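Local coordinates for protein 1d10 (Caenorhabditis elegans, PDB 1T9F), which is of unknown function but, with three MIR repeats and a probable signal peptide, resembles the SDF2-like beta-trefoil proteins, at residues D5-A18 with D124-H136. Numbering follows the deposited sequence.
Sequences DFVTCYSVLKFINA and DEWLESEQFKLRH
Val7 packs over one face of the Trp126 indole at the barrel of this MIR beta-trefoil, where the lead-in to strand 12-17 of the first repeat meets the lead-in to strand 131-136 of the third. Val7 CG2 sits 3.5 Å from the centroid of the indole's five-membered ring, 5° off its normal, a CH-pi contact, while CG1 reaches CE3 and CZ3 of the six-membered ring. With CG anti to its backbone N (chi1 -166°), Trp126 sends the indole inward, where Ile55 and Val174 also touch it. Its CH2 meets Phe15 CE2 at 3.8 Å, edge against edge. Phe132 completes the aromatic group: its CZ abuts Phe15 CD2 rim to rim, ring planes 75° apart, and one of its faces takes Trp126 CZ2. Without the indole, as with an alanine here, Val7 CG2 would probably lose its aromatic face and a gap open at the Phe15 edge and over the face of Phe132. Outward the contact thins. Asp5 OD2 lies 3.4 Å from Leu127 CB, and at the far end exposed Gln131 touches Ala18 CB through NE2. Glu125 OE1 lies 3.9 Å from Phe6 CD2, the carboxylate alongside the ring. Two backbone bonds around the single Phe6-Leu127 bridge tie 5-18 to 124-136: Glu128 N donates to Asp5 O, and Val7 N to Trp126 O at 2.7 Å.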
loop_
_atom_site.group_PDB
_atom_site.type_symbol
_atom_site.label_atom_id
_atom_site.label_comp_id
_atom_site.label_asym_id
_atom_site.label_seq_id
_atom_site.Cartn_x
_atom_site.Cartn_y
_atom_site.Cartn_z
ATOM N N ASP A 5 14.721 -15.093 -2.233
ATOM C CA ASP A 5 14.556 -14.081 -1.194
ATOM C C ASP A 5 13.166 -13.476 -1.376
ATOM O O ASP A 5 12.962 -12.274 -1.198
ATOM C CB ASP A 5 15.628 -12.988 -1.329
ATOM C CG ASP A 5 15.480 -12.159 -2.603
ATOM O OD1 ASP A 5 16.306 -11.245 -2.814
ATOM O OD2 ASP A 5 14.545 -12.415 -3.393
ATOM N N PHE A 6 12.209 -14.328 -1.731
ATOM C CA PHE A 6 10.841 -13.893 -1.976
ATOM C C PHE A 6 10.067 -13.390 -0.768
ATOM O O PHE A 6 10.359 -13.734 0.373
ATOM C CB PHE A 6 10.048 -15.013 -2.657
ATOM C CG PHE A 6 10.220 -16.358 -2.016
ATOM C CD1 PHE A 6 9.804 -16.583 -0.710
ATOM C CD2 PHE A 6 10.798 -17.404 -2.724
ATOM C CE1 PHE A 6 9.961 -17.840 -0.115
ATOM C CE2 PHE A 6 10.959 -18.661 -2.140
ATOM C CZ PHE A 6 10.539 -18.878 -0.832
ATOM N N VAL A 7 9.071 -12.557 -1.050
ATOM C CA VAL A 7 8.206 -11.983 -0.030
ATOM C C VAL A 7 7.192 -13.058 0.322
ATOM O O VAL A 7 6.631 -13.699 -0.567
ATOM C CB VAL A 7 7.475 -10.744 -0.577
ATOM C CG1 VAL A 7 6.604 -10.142 0.499
ATOM C CG2 VAL A 7 8.491 -9.728 -1.081
ATOM N N THR A 8 6.950 -13.250 1.615
ATOM C CA THR A 8 6.038 -14.294 2.063
ATOM C C THR A 8 4.743 -13.816 2.705
ATOM O O THR A 8 4.649 -12.699 3.217
ATOM C CB THR A 8 6.753 -15.236 3.047
ATOM O OG1 THR A 8 7.089 -14.514 4.237
ATOM C CG2 THR A 8 8.034 -15.781 2.419
ATOM N N CYS A 9 3.747 -14.690 2.691
ATOM C CA CYS A 9 2.447 -14.370 3.249
ATOM C C CYS A 9 2.534 -14.171 4.762
ATOM O O CYS A 9 3.177 -14.946 5.459
ATOM C CB CYS A 9 1.467 -15.483 2.901
ATOM S SG CYS A 9 -0.223 -14.888 2.626
ATOM N N TYR A 10 1.882 -13.119 5.245
ATOM C CA TYR A 10 1.869 -12.735 6.657
ATOM C C TYR A 10 3.181 -12.123 7.133
ATOM O O TYR A 10 3.371 -11.896 8.328
ATOM C CB TYR A 10 1.481 -13.915 7.554
ATOM C CG TYR A 10 0.040 -14.322 7.375
ATOM C CD1 TYR A 10 -0.988 -13.395 7.537
ATOM C CD2 TYR A 10 -0.295 -15.619 7.004
ATOM C CE1 TYR A 10 -2.315 -13.751 7.328
ATOM C CE2 TYR A 10 -1.612 -15.987 6.793
ATOM C CZ TYR A 10 -2.619 -15.052 6.956
ATOM O OH TYR A 10 -3.923 -15.425 6.743
ATOM N N SER A 11 4.097 -11.865 6.207
ATOM C CA SER A 11 5.349 -11.234 6.596
ATOM C C SER A 11 4.988 -9.778 6.901
ATOM O O SER A 11 3.963 -9.280 6.434
ATOM C CB SER A 11 6.368 -11.314 5.454
ATOM O OG SER A 11 5.856 -10.727 4.273
ATOM N N VAL A 12 5.808 -9.106 7.703
ATOM C CA VAL A 12 5.565 -7.709 8.054
ATOM C C VAL A 12 6.731 -6.910 7.511
ATOM O O VAL A 12 7.885 -7.242 7.778
ATOM C CB VAL A 12 5.514 -7.494 9.579
ATOM C CG1 VAL A 12 5.362 -6.019 9.886
ATOM C CG2 VAL A 12 4.360 -8.263 10.176
ATOM N N LEU A 13 6.439 -5.855 6.765
ATOM C CA LEU A 13 7.507 -5.055 6.185
ATOM C C LEU A 13 7.103 -3.626 5.856
ATOM O O LEU A 13 5.960 -3.227 6.074
ATOM C CB LEU A 13 8.025 -5.768 4.934
ATOM C CG LEU A 13 6.930 -6.454 4.117
ATOM C CD1 LEU A 13 6.126 -5.405 3.407
ATOM C CD2 LEU A 13 7.525 -7.430 3.122
ATOM N N LYS A 14 8.064 -2.859 5.350
ATOM C CA LYS A 14 7.842 -1.472 4.964
ATOM C C LYS A 14 7.843 -1.380 3.445
ATOM O O LYS A 14 8.584 -2.104 2.777
ATOM C CB LYS A 14 8.962 -0.578 5.505
ATOM C CG LYS A 14 9.105 -0.574 7.012
ATOM C CD LYS A 14 10.485 -0.054 7.398
ATOM C CE LYS A 14 10.717 -0.136 8.891
ATOM N NZ LYS A 14 12.179 -0.105 9.213
ATOM N N PHE A 15 7.009 -0.496 2.906
ATOM C CA PHE A 15 6.927 -0.276 1.469
ATOM C C PHE A 15 7.543 1.087 1.189
ATOM O O PHE A 15 6.990 2.119 1.571
ATOM C CB PHE A 15 5.471 -0.302 0.993
ATOM C CG PHE A 15 4.854 -1.677 1.011
ATOM C CD1 PHE A 15 4.446 -2.257 2.207
ATOM C CD2 PHE A 15 4.738 -2.413 -0.161
ATOM C CE1 PHE A 15 3.938 -3.550 2.234
ATOM C CE2 PHE A 15 4.234 -3.710 -0.148
ATOM C CZ PHE A 15 3.835 -4.280 1.051
ATOM N N ILE A 16 8.690 1.085 0.518
ATOM C CA ILE A 16 9.401 2.322 0.212
ATOM C C ILE A 16 9.189 2.775 -1.234
ATOM O O ILE A 16 9.332 1.983 -2.169
ATOM C CB ILE A 16 10.918 2.143 0.454
ATOM C CG1 ILE A 16 11.160 1.733 1.911
ATOM C CG2 ILE A 16 11.668 3.438 0.115
ATOM C CD1 ILE A 16 12.613 1.502 2.231
ATOM N N ASN A 17 8.853 4.044 -1.428
ATOM C CA ASN A 17 8.661 4.520 -2.789
ATOM C C ASN A 17 10.026 4.665 -3.448
ATOM O O ASN A 17 10.883 5.429 -2.992
ATOM C CB ASN A 17 7.896 5.842 -2.802
ATOM C CG ASN A 17 7.495 6.256 -4.202
ATOM O OD1 ASN A 17 8.251 6.920 -4.900
ATOM N ND2 ASN A 17 6.306 5.851 -4.622
ATOM N N ALA A 18 10.227 3.898 -4.513
ATOM C CA ALA A 18 11.488 3.872 -5.248
ATOM C C ALA A 18 12.126 5.215 -5.591
ATOM O O ALA A 18 13.309 5.433 -5.332
ATOM C CB ALA A 18 11.312 3.060 -6.525
ATOM N N ASP A 124 7.680 -14.772 -11.654
ATOM C CA ASP A 124 6.486 -15.189 -10.940
ATOM C C ASP A 124 6.767 -15.628 -9.518
ATOM O O ASP A 124 6.572 -16.783 -9.150
ATOM C CB ASP A 124 5.748 -16.295 -11.698
ATOM C CG ASP A 124 4.271 -16.345 -11.338
ATOM O OD1 ASP A 124 3.968 -16.521 -10.140
ATOM O OD2 ASP A 124 3.417 -16.195 -12.242
ATOM N N GLU A 125 7.238 -14.674 -8.725
ATOM C CA GLU A 125 7.543 -14.880 -7.324
ATOM C C GLU A 125 8.142 -13.582 -6.801
ATOM O O GLU A 125 9.304 -13.263 -7.059
ATOM C CB GLU A 125 8.514 -16.050 -7.135
ATOM C CG GLU A 125 8.103 -16.954 -5.983
ATOM C CD GLU A 125 8.782 -18.309 -6.009
ATOM O OE1 GLU A 125 8.378 -19.173 -5.204
ATOM O OE2 GLU A 125 9.710 -18.513 -6.824
ATOM N N TRP A 126 7.307 -12.829 -6.093
ATOM C CA TRP A 126 7.673 -11.550 -5.511
ATOM C C TRP A 126 8.988 -11.646 -4.756
ATOM O O TRP A 126 9.053 -12.267 -3.700
ATOM C CB TRP A 126 6.557 -11.102 -4.568
ATOM C CG TRP A 126 6.622 -9.676 -4.135
ATOM C CD1 TRP A 126 7.559 -8.745 -4.485
ATOM C CD2 TRP A 126 5.697 -9.012 -3.270
ATOM N NE1 TRP A 126 7.271 -7.538 -3.886
ATOM C CE2 TRP A 126 6.132 -7.673 -3.135
ATOM C CE3 TRP A 126 4.539 -9.419 -2.593
ATOM C CZ2 TRP A 126 5.449 -6.740 -2.350
ATOM C CZ3 TRP A 126 3.862 -8.488 -1.810
ATOM C CH2 TRP A 126 4.321 -7.164 -1.697
ATOM N N LEU A 127 10.031 -11.027 -5.305
ATOM C CA LEU A 127 11.354 -11.033 -4.685
ATOM C C LEU A 127 11.550 -9.731 -3.910
ATOM O O LEU A 127 11.182 -8.651 -4.377
ATOM C CB LEU A 127 12.443 -11.160 -5.755
ATOM C CG LEU A 127 12.356 -12.324 -6.749
ATOM C CD1 LEU A 127 13.442 -12.167 -7.806
ATOM C CD2 LEU A 127 12.499 -13.653 -6.022
ATOM N N GLU A 128 12.133 -9.839 -2.725
ATOM C CA GLU A 128 12.366 -8.682 -1.875
ATOM C C GLU A 128 13.341 -7.678 -2.488
ATOM O O GLU A 128 13.416 -6.530 -2.050
ATOM C CB GLU A 128 12.893 -9.152 -0.519
ATOM C CG GLU A 128 13.037 -8.053 0.515
ATOM C CD GLU A 128 13.255 -8.608 1.907
ATOM O OE1 GLU A 128 12.470 -9.494 2.309
ATOM O OE2 GLU A 128 14.197 -8.158 2.596
ATOM N N SER A 129 14.069 -8.112 -3.513
ATOM C CA SER A 129 15.068 -7.270 -4.169
ATOM C C SER A 129 14.584 -6.568 -5.432
ATOM O O SER A 129 15.361 -5.889 -6.105
ATOM C CB SER A 129 16.284 -8.116 -4.529
ATOM O OG SER A 129 15.933 -9.069 -5.520
ATOM N N GLU A 130 13.314 -6.721 -5.768
ATOM C CA GLU A 130 12.828 -6.095 -6.981
ATOM C C GLU A 130 11.842 -4.975 -6.718
ATOM O O GLU A 130 11.267 -4.872 -5.632
ATOM C CB GLU A 130 12.185 -7.146 -7.885
ATOM C CG GLU A 130 10.790 -7.560 -7.466
ATOM C CD GLU A 130 10.340 -8.836 -8.149
ATOM O OE1 GLU A 130 10.707 -9.925 -7.661
ATOM O OE2 GLU A 130 9.634 -8.751 -9.178
ATOM N N GLN A 131 11.666 -4.119 -7.716
ATOM C CA GLN A 131 10.718 -3.036 -7.589
ATOM C C GLN A 131 9.413 -3.641 -8.065
ATOM O O GLN A 131 9.415 -4.662 -8.755
ATOM C CB GLN A 131 11.108 -1.846 -8.464
ATOM C CG GLN A 131 12.479 -1.286 -8.156
ATOM C CD GLN A 131 12.583 0.198 -8.429
ATOM O OE1 GLN A 131 11.945 0.722 -9.339
ATOM N NE2 GLN A 131 13.400 0.887 -7.643
ATOM N N PHE A 132 8.302 -3.022 -7.696
ATOM C CA PHE A 132 7.007 -3.537 -8.085
ATOM C C PHE A 132 5.963 -2.442 -8.034
ATOM O O PHE A 132 6.216 -1.348 -7.531
ATOM C CB PHE A 132 6.588 -4.665 -7.129
ATOM C CG PHE A 132 6.419 -4.219 -5.690
ATOM C CD1 PHE A 132 7.519 -4.109 -4.841
ATOM C CD2 PHE A 132 5.162 -3.879 -5.196
ATOM C CE1 PHE A 132 7.368 -3.661 -3.514
ATOM C CE2 PHE A 132 5.003 -3.432 -3.878
ATOM C CZ PHE A 132 6.104 -3.322 -3.039
ATOM N N LYS A 133 4.794 -2.738 -8.580
ATOM C CA LYS A 133 3.685 -1.808 -8.534
ATOM C C LYS A 133 2.543 -2.574 -7.880
ATOM O O LYS A 133 2.593 -3.806 -7.762
ATOM C CB LYS A 133 3.283 -1.356 -9.939
ATOM C CG LYS A 133 4.294 -0.439 -10.600
ATOM C CD LYS A 133 3.907 -0.122 -12.027
ATOM C CE LYS A 133 4.573 -1.077 -13.013
ATOM N NZ LYS A 133 6.054 -0.884 -13.069
ATOM N N LEU A 134 1.531 -1.849 -7.431
ATOM C CA LEU A 134 0.367 -2.465 -6.818
ATOM C C LEU A 134 -0.836 -1.876 -7.512
ATOM O O LEU A 134 -1.080 -0.673 -7.440
ATOM C CB LEU A 134 0.295 -2.167 -5.318
ATOM C CG LEU A 134 1.236 -2.930 -4.387
ATOM C CD1 LEU A 134 1.024 -2.422 -2.956
ATOM C CD2 LEU A 134 0.965 -4.430 -4.459
ATOM N N ARG A 135 -1.591 -2.730 -8.186
ATOM C CA ARG A 135 -2.759 -2.270 -8.910
ATOM C C ARG A 135 -4.041 -2.688 -8.205
ATOM O O ARG A 135 -4.281 -3.876 -8.002
ATOM C CB ARG A 135 -2.726 -2.840 -10.330
ATOM C CG ARG A 135 -3.632 -2.128 -11.304
ATOM C CD ARG A 135 -3.460 -2.689 -12.726
ATOM N NE ARG A 135 -4.156 -1.867 -13.710
ATOM C CZ ARG A 135 -4.136 -2.086 -15.023
ATOM N NH1 ARG A 135 -3.454 -3.109 -15.522
ATOM N NH2 ARG A 135 -4.789 -1.273 -15.837
ATOM N N HIS A 136 -4.863 -1.711 -7.835
ATOM C CA HIS A 136 -6.116 -2.002 -7.150
ATOM C C HIS A 136 -6.948 -2.929 -8.031
ATOM O O HIS A 136 -7.261 -2.599 -9.178
ATOM C CB HIS A 136 -6.886 -0.717 -6.875
ATOM C CG HIS A 136 -8.000 -0.882 -5.889
ATOM N ND1 HIS A 136 -9.291 -0.471 -6.148
ATOM C CD2 HIS A 136 -8.010 -1.386 -4.632
ATOM C CE1 HIS A 136 -10.047 -0.713 -5.090
ATOM N NE2 HIS A 136 -9.294 -1.267 -4.157
#